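Local coordinates for ATP-dependent Clp protease adapter protein ClpS 2 (PDB 4YJM) that probably modulates the substrate specificity of the ClpAP protease as an adaptor that binds the N-terminal domain of ClpA, at residues E37-V42 and R56-A61; A45-S50 and V68-E73. All coordinates share one frame; numbering follows the deposited sequence.

Contact 1: E37-V42 and R56-A61; sequences EFVTVV and RVMMTA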
loop_
_atom_site.group_PDB
_atom_site.type_symbol
_atom_site.label_atom_id
_atom_site.label_comp_id
_atom_site.label_asym_id
_atom_site.label_seq_id
_atom_site.Cartn_x
_atom_site.Cartn_y
_atom_site.Cartn_z
ATOM N N GLU A 37 -10.179 -7.987 -5.319
ATOM C CA GLU A 37 -9.630 -9.240 -4.832
ATOM C C GLU A 37 -8.130 -9.346 -5.118
ATOM O O GLU A 37 -7.417 -10.036 -4.392
ATOM C CB GLU A 37 -10.381 -10.423 -5.439
ATOM C CG GLU A 37 -11.780 -10.593 -4.882
ATOM C CD GLU A 37 -11.797 -10.645 -3.366
ATOM O OE1 GLU A 37 -10.822 -11.156 -2.774
ATOM O OE2 GLU A 37 -12.777 -10.156 -2.768
ATOM N N PHE A 38 -7.660 -8.664 -6.162
ATOM C CA PHE A 38 -6.223 -8.593 -6.441
ATOM C C PHE A 38 -5.536 -7.772 -5.372
ATOM O O PHE A 38 -4.484 -8.166 -4.875
ATOM C CB PHE A 38 -5.926 -7.987 -7.821
ATOM C CG PHE A 38 -4.448 -8.000 -8.189
ATOM C CD1 PHE A 38 -3.808 -9.188 -8.564
ATOM C CD2 PHE A 38 -3.706 -6.839 -8.163
ATOM C CE1 PHE A 38 -2.440 -9.193 -8.897
ATOM C CE2 PHE A 38 -2.350 -6.842 -8.476
ATOM C CZ PHE A 38 -1.723 -8.007 -8.846
ATOM N N VAL A 39 -6.117 -6.631 -5.005
ATOM C CA VAL A 39 -5.485 -5.786 -3.967
ATOM C C VAL A 39 -5.404 -6.539 -2.658
ATOM O O VAL A 39 -4.405 -6.429 -1.945
ATOM C CB VAL A 39 -6.238 -4.434 -3.758
ATOM C CG1 VAL A 39 -5.556 -3.537 -2.720
ATOM C CG2 VAL A 39 -6.316 -3.692 -5.058
ATOM N N THR A 40 -6.444 -7.281 -2.310
ATOM C CA THR A 40 -6.419 -8.092 -1.104
ATOM C C THR A 40 -5.215 -9.046 -1.072
ATOM O O THR A 40 -4.521 -9.148 -0.049
ATOM C CB THR A 40 -7.723 -8.880 -0.959
ATOM O OG1 THR A 40 -8.758 -7.981 -0.558
ATOM C CG2 THR A 40 -7.605 -9.985 0.082
ATOM N N VAL A 41 -4.924 -9.719 -2.181
ATOM C CA VAL A 41 -3.845 -10.698 -2.148
ATOM C C VAL A 41 -2.491 -9.980 -2.204
ATOM O O VAL A 41 -1.537 -10.462 -1.611
ATOM C CB VAL A 41 -3.985 -11.738 -3.280
ATOM C CG1 VAL A 41 -5.291 -12.480 -3.118
ATOM C CG2 VAL A 41 -3.980 -11.079 -4.652
ATOM N N VAL A 42 -2.417 -8.804 -2.821
ATOM C CA VAL A 42 -1.182 -8.010 -2.741
ATOM C C VAL A 42 -0.897 -7.566 -1.300
ATOM O O VAL A 42 0.220 -7.718 -0.798
ATOM C CB VAL A 42 -1.227 -6.786 -3.651
ATOM C CG1 VAL A 42 -0.059 -5.828 -3.368
ATOM C CG2 VAL A 42 -1.178 -7.242 -5.107
ATOM N N ARG A 56 -10.835 -2.778 4.879
ATOM C CA ARG A 56 -11.030 -1.492 5.534
ATOM C C ARG A 56 -10.028 -0.468 4.941
ATOM O O ARG A 56 -10.310 0.735 4.836
ATOM C CB ARG A 56 -10.879 -1.644 7.051
ATOM C CG ARG A 56 -11.969 -2.527 7.671
ATOM C CD ARG A 56 -11.748 -2.799 9.153
ATOM N NE ARG A 56 -11.837 -1.584 9.955
ATOM C CZ ARG A 56 -11.561 -1.521 11.254
ATOM N NH1 ARG A 56 -11.171 -2.604 11.909
ATOM N NH2 ARG A 56 -11.670 -0.369 11.899
ATOM N N VAL A 57 -8.864 -0.950 4.541
ATOM C CA VAL A 57 -7.850 -0.056 3.973
ATOM C C VAL A 57 -8.361 0.488 2.611
ATOM O O VAL A 57 -8.344 1.695 2.348
ATOM C CB VAL A 57 -6.482 -0.765 3.834
ATOM C CG1 VAL A 57 -5.494 0.099 3.038
ATOM C CG2 VAL A 57 -5.883 -1.052 5.224
ATOM N N MET A 58 -8.881 -0.401 1.785
ATOM C CA MET A 58 -9.541 -0.005 0.540
ATOM C C MET A 58 -10.717 0.965 0.671
ATOM O O MET A 58 -10.777 1.972 -0.050
ATOM C CB MET A 58 -9.984 -1.251 -0.144
ATOM C CG MET A 58 -8.777 -2.070 -0.614
ATOM S SD MET A 58 -9.284 -3.424 -1.724
ATOM C CE MET A 58 -9.644 -4.710 -0.552
ATOM N N MET A 59 -11.685 0.645 1.516
ATOM C CA MET A 59 -12.780 1.569 1.764
ATOM C C MET A 59 -12.239 2.944 2.099
ATOM O O MET A 59 -12.777 3.949 1.652
ATOM C CB MET A 59 -13.674 1.079 2.902
ATOM C CG MET A 59 -14.618 -0.041 2.524
ATOM S SD MET A 59 -15.704 -0.474 3.893
ATOM C CE MET A 59 -16.657 1.033 4.080
ATOM N N THR A 60 -11.161 2.996 2.873
ATOM C CA THR A 60 -10.585 4.279 3.255
ATOM C C THR A 60 -10.023 4.982 2.020
ATOM O O THR A 60 -10.219 6.193 1.843
ATOM C CB THR A 60 -9.468 4.122 4.322
ATOM O OG1 THR A 60 -10.034 3.597 5.528
ATOM C CG2 THR A 60 -8.813 5.454 4.641
ATOM N N ALA A 61 -9.323 4.220 1.186
ATOM C CA ALA A 61 -8.691 4.779 0.007
ATOM C C ALA A 61 -9.783 5.295 -0.946
ATOM O O ALA A 61 -9.663 6.385 -1.511
ATOM C CB ALA A 61 -7.800 3.730 -0.674
#

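Contact 2: A45-S50 and V68-E73; sequences AVFRMS and VVVVCE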
loop_
_atom_site.group_PDB
_atom_site.type_symbol
_atom_site.label_atom_id
_atom_site.label_comp_id
_atom_site.label_asym_id
_atom_site.label_seq_id
_atom_site.Cartn_x
_atom_site.Cartn_y
_atom_site.Cartn_z
ATOM N N ALA A 45 0.296 -10.565 0.691
ATOM C CA ALA A 45 1.626 -11.095 0.342
ATOM C C ALA A 45 2.753 -10.168 0.818
ATOM O O ALA A 45 3.757 -10.630 1.323
ATOM C CB ALA A 45 1.746 -11.303 -1.155
ATOM N N VAL A 46 2.574 -8.875 0.606
ATOM C CA VAL A 46 3.628 -7.866 0.826
ATOM C C VAL A 46 3.596 -7.352 2.267
ATOM O O VAL A 46 4.648 -7.140 2.857
ATOM C CB VAL A 46 3.502 -6.717 -0.164
ATOM C CG1 VAL A 46 4.580 -5.618 0.094
ATOM C CG2 VAL A 46 3.638 -7.253 -1.630
ATOM N N PHE A 47 2.407 -7.200 2.847
ATOM C CA PHE A 47 2.283 -6.558 4.165
ATOM C C PHE A 47 1.709 -7.474 5.245
ATOM O O PHE A 47 1.503 -7.044 6.384
ATOM C CB PHE A 47 1.427 -5.285 4.046
ATOM C CG PHE A 47 1.946 -4.297 3.081
ATOM C CD1 PHE A 47 2.944 -3.415 3.452
ATOM C CD2 PHE A 47 1.442 -4.224 1.803
ATOM C CE1 PHE A 47 3.411 -2.504 2.593
ATOM C CE2 PHE A 47 1.929 -3.299 0.907
ATOM C CZ PHE A 47 2.903 -2.417 1.302
ATOM N N ARG A 48 1.460 -8.735 4.912
ATOM C CA ARG A 48 0.948 -9.709 5.859
ATOM C C ARG A 48 -0.421 -9.280 6.418
ATOM O O ARG A 48 -0.804 -9.692 7.505
ATOM C CB ARG A 48 1.969 -9.931 6.989
ATOM C CG ARG A 48 3.349 -10.411 6.482
ATOM C CD ARG A 48 4.366 -10.597 7.610
ATOM N NE ARG A 48 3.920 -11.576 8.597
ATOM C CZ ARG A 48 4.424 -11.694 9.821
ATOM N NH1 ARG A 48 5.398 -10.892 10.229
ATOM N NH2 ARG A 48 3.944 -12.616 10.644
ATOM N N MET A 49 -1.160 -8.478 5.661
ATOM C CA MET A 49 -2.402 -7.872 6.147
ATOM C C MET A 49 -3.609 -8.793 5.898
ATOM O O MET A 49 -3.750 -9.382 4.822
ATOM C CB MET A 49 -2.571 -6.490 5.480
ATOM C CG MET A 49 -3.762 -5.734 5.936
ATOM S SD MET A 49 -3.732 -4.114 5.201
ATOM C CE MET A 49 -2.536 -3.296 6.292
ATOM N N SER A 50 -4.474 -8.966 6.895
ATOM C CA SER A 50 -5.570 -9.916 6.731
ATOM C C SER A 50 -6.621 -9.377 5.768
ATOM O O SER A 50 -6.645 -8.173 5.453
ATOM C CB SER A 50 -6.237 -10.231 8.072
ATOM O OG SER A 50 -6.900 -9.073 8.543
ATOM N N VAL A 68 -3.317 4.660 4.728
ATOM C CA VAL A 68 -2.050 4.195 5.287
ATOM C C VAL A 68 -2.085 2.705 5.479
ATOM O O VAL A 68 -3.024 2.179 6.073
ATOM C CB VAL A 68 -1.730 4.866 6.653
ATOM C CG1 VAL A 68 -0.367 4.378 7.187
ATOM C CG2 VAL A 68 -1.706 6.390 6.498
ATOM N N VAL A 69 -1.026 2.044 5.041
ATOM C CA VAL A 69 -0.873 0.586 5.167
ATOM C C VAL A 69 -0.001 0.217 6.358
ATOM O O VAL A 69 -0.381 -0.597 7.197
ATOM C CB VAL A 69 -0.270 -0.002 3.879
ATOM C CG1 VAL A 69 -0.110 -1.530 3.978
ATOM C CG2 VAL A 69 -1.180 0.320 2.734
ATOM N N VAL A 70 1.136 0.893 6.455
ATOM C CA VAL A 70 2.133 0.653 7.480
ATOM C C VAL A 70 2.992 1.927 7.597
ATOM O O VAL A 70 3.029 2.719 6.656
ATOM C CB VAL A 70 2.985 -0.585 7.144
ATOM C CG1 VAL A 70 3.830 -0.344 5.885
ATOM C CG2 VAL A 70 3.852 -1.000 8.313
ATOM N N VAL A 71 3.660 2.113 8.734
ATOM C CA VAL A 71 4.619 3.222 8.891
ATOM C C VAL A 71 5.920 2.588 9.413
ATOM O O VAL A 71 5.946 1.914 10.449
ATOM C CB VAL A 71 4.132 4.287 9.858
ATOM C CG1 VAL A 71 5.062 5.529 9.808
ATOM C CG2 VAL A 71 2.649 4.667 9.618
ATOM N N CYS A 72 7.003 2.735 8.641
ATOM C CA CYS A 72 8.230 2.006 8.950
ATOM C C CYS A 72 9.462 2.774 8.464
ATOM O O CYS A 72 9.352 3.868 7.932
ATOM C CB CYS A 72 8.201 0.612 8.323
ATOM S SG CYS A 72 7.997 0.608 6.530
ATOM N N GLU A 73 10.629 2.193 8.693
ATOM C CA GLU A 73 11.900 2.786 8.277
ATOM C C GLU A 73 11.859 3.122 6.779
ATOM O O GLU A 73 11.306 2.361 5.976
ATOM C CB GLU A 73 13.052 1.802 8.584
ATOM C CG GLU A 73 14.408 2.166 7.973
ATOM C CD GLU A 73 15.501 1.136 8.271
ATOM O OE1 GLU A 73 15.179 0.042 8.775
ATOM O OE2 GLU A 73 16.683 1.425 7.997
#

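Contact 1: E37-V42 and R56-A61
Met-58 lays its thioether along the isopropyl group of Val-39, the two side chains sliding past each other in opposite directions. Met-58 SD rests on Val-39, 3.8 Å from CB and 3.9 Å from CG1; Met-58 CG, one bond back, is 4.1 Å from the same CG1. Both residues direct their CB across the gap between helices 36-47 and 51-64, where their CA atoms stand 8.4 Å apart. The first torsion of Val-39, with CG1 anti to the backbone N (chi1 -178°), puts that methyl beside Met-58 SD and CG. The unbranched methionine then bends at its last torsion (chi3 -87°), which carries the terminal methyl to Thr-40, whose side chain it crosses at about a right angle: Met-58 CE comes 3.4 Å from Thr-40 OG1. That hydroxyl also makes a weak hydrogen bond to Arg-36 O, so a polar atom in a buried place has a partner in its own helix while Met-58 covers it. The two segments share no hydrogen bond and meet mainly through apolar groups; the long methionine supplies the reach, and the compact, branched valine gives it a surface to lie on. Leu-28 of the sheet touches Met-58, and Leu-95 and Thr-34 touch Val-39. This helix-to-helix apposition belongs to the ClpS fold and, as in relatives, probably forms part of the hydrophobic pocket that receives the N-terminal side chain of N-degron substrates.

Contact 2: A45-S50 and V68-E73
The ring of Phe-47 is held between two valine methyls, a use for both broad faces of a flat side chain. Over one face, practically above the centre, stands Val-69 CG1, 3.6 Å from the ring centroid and 14° off the ring normal, a CH-pi contact. On the opposite face Val-46 CG1, from the preceding residue of the same helix, lies 3.6 Å above the plane but offset toward the rim. Val-70 CG1 comes in obliquely, 4.0 Å from Phe-47 CE1, while Val-26, Lys-80 and Ala-84 also touch the phenylalanine, joining it to both the sheet and helix 74-91. Two consecutive valines, branched residues well suited to an extended strand, reach the same ring because the strand carries a classic beta bulge: Val-69 has a near-helical psi (-48°), Val-69 and Val-70 both bond through their backbones to Val-26 of the neighbouring antiparallel strand, and both CB atoms therefore face the helix. In the alpha/beta fold of ClpS this seats the end of helix 36-47 on the edge strand 66-73. Arg-48 leaves the helix with positive phi, and the chain turns so that Met-49 is also directed at the strand. Long and supple enough to span from the turn, Met-49 is extended through its first two torsions (chi1 -177°) and turns only at the bond to sulfur, so that Met-49 CE is 3.8 Å from Val-69 CG1 and 3.6 Å from Val-69 O.

Helix 36-47 serves both contacts, setting an earlier turn against helix 51-64 in contact 1 and its C-terminal end against strand 66-73 in contact 2. Two of the three touching residues of contact 1 are buried; those of contact 2 are all partly exposed, although its centre is nearer the middle of the chain. Neither has a hydrogen bond between its segments. A methionine serves both, beside a threonine hydroxyl in contact 1 and an aromatic ring in contact 2. The two join where Val-57 CG2 lies 3.7 Å from Met-49 SD. Both first segments precede both second ones, and helix 51-64 and strand 66-73 are successive elements.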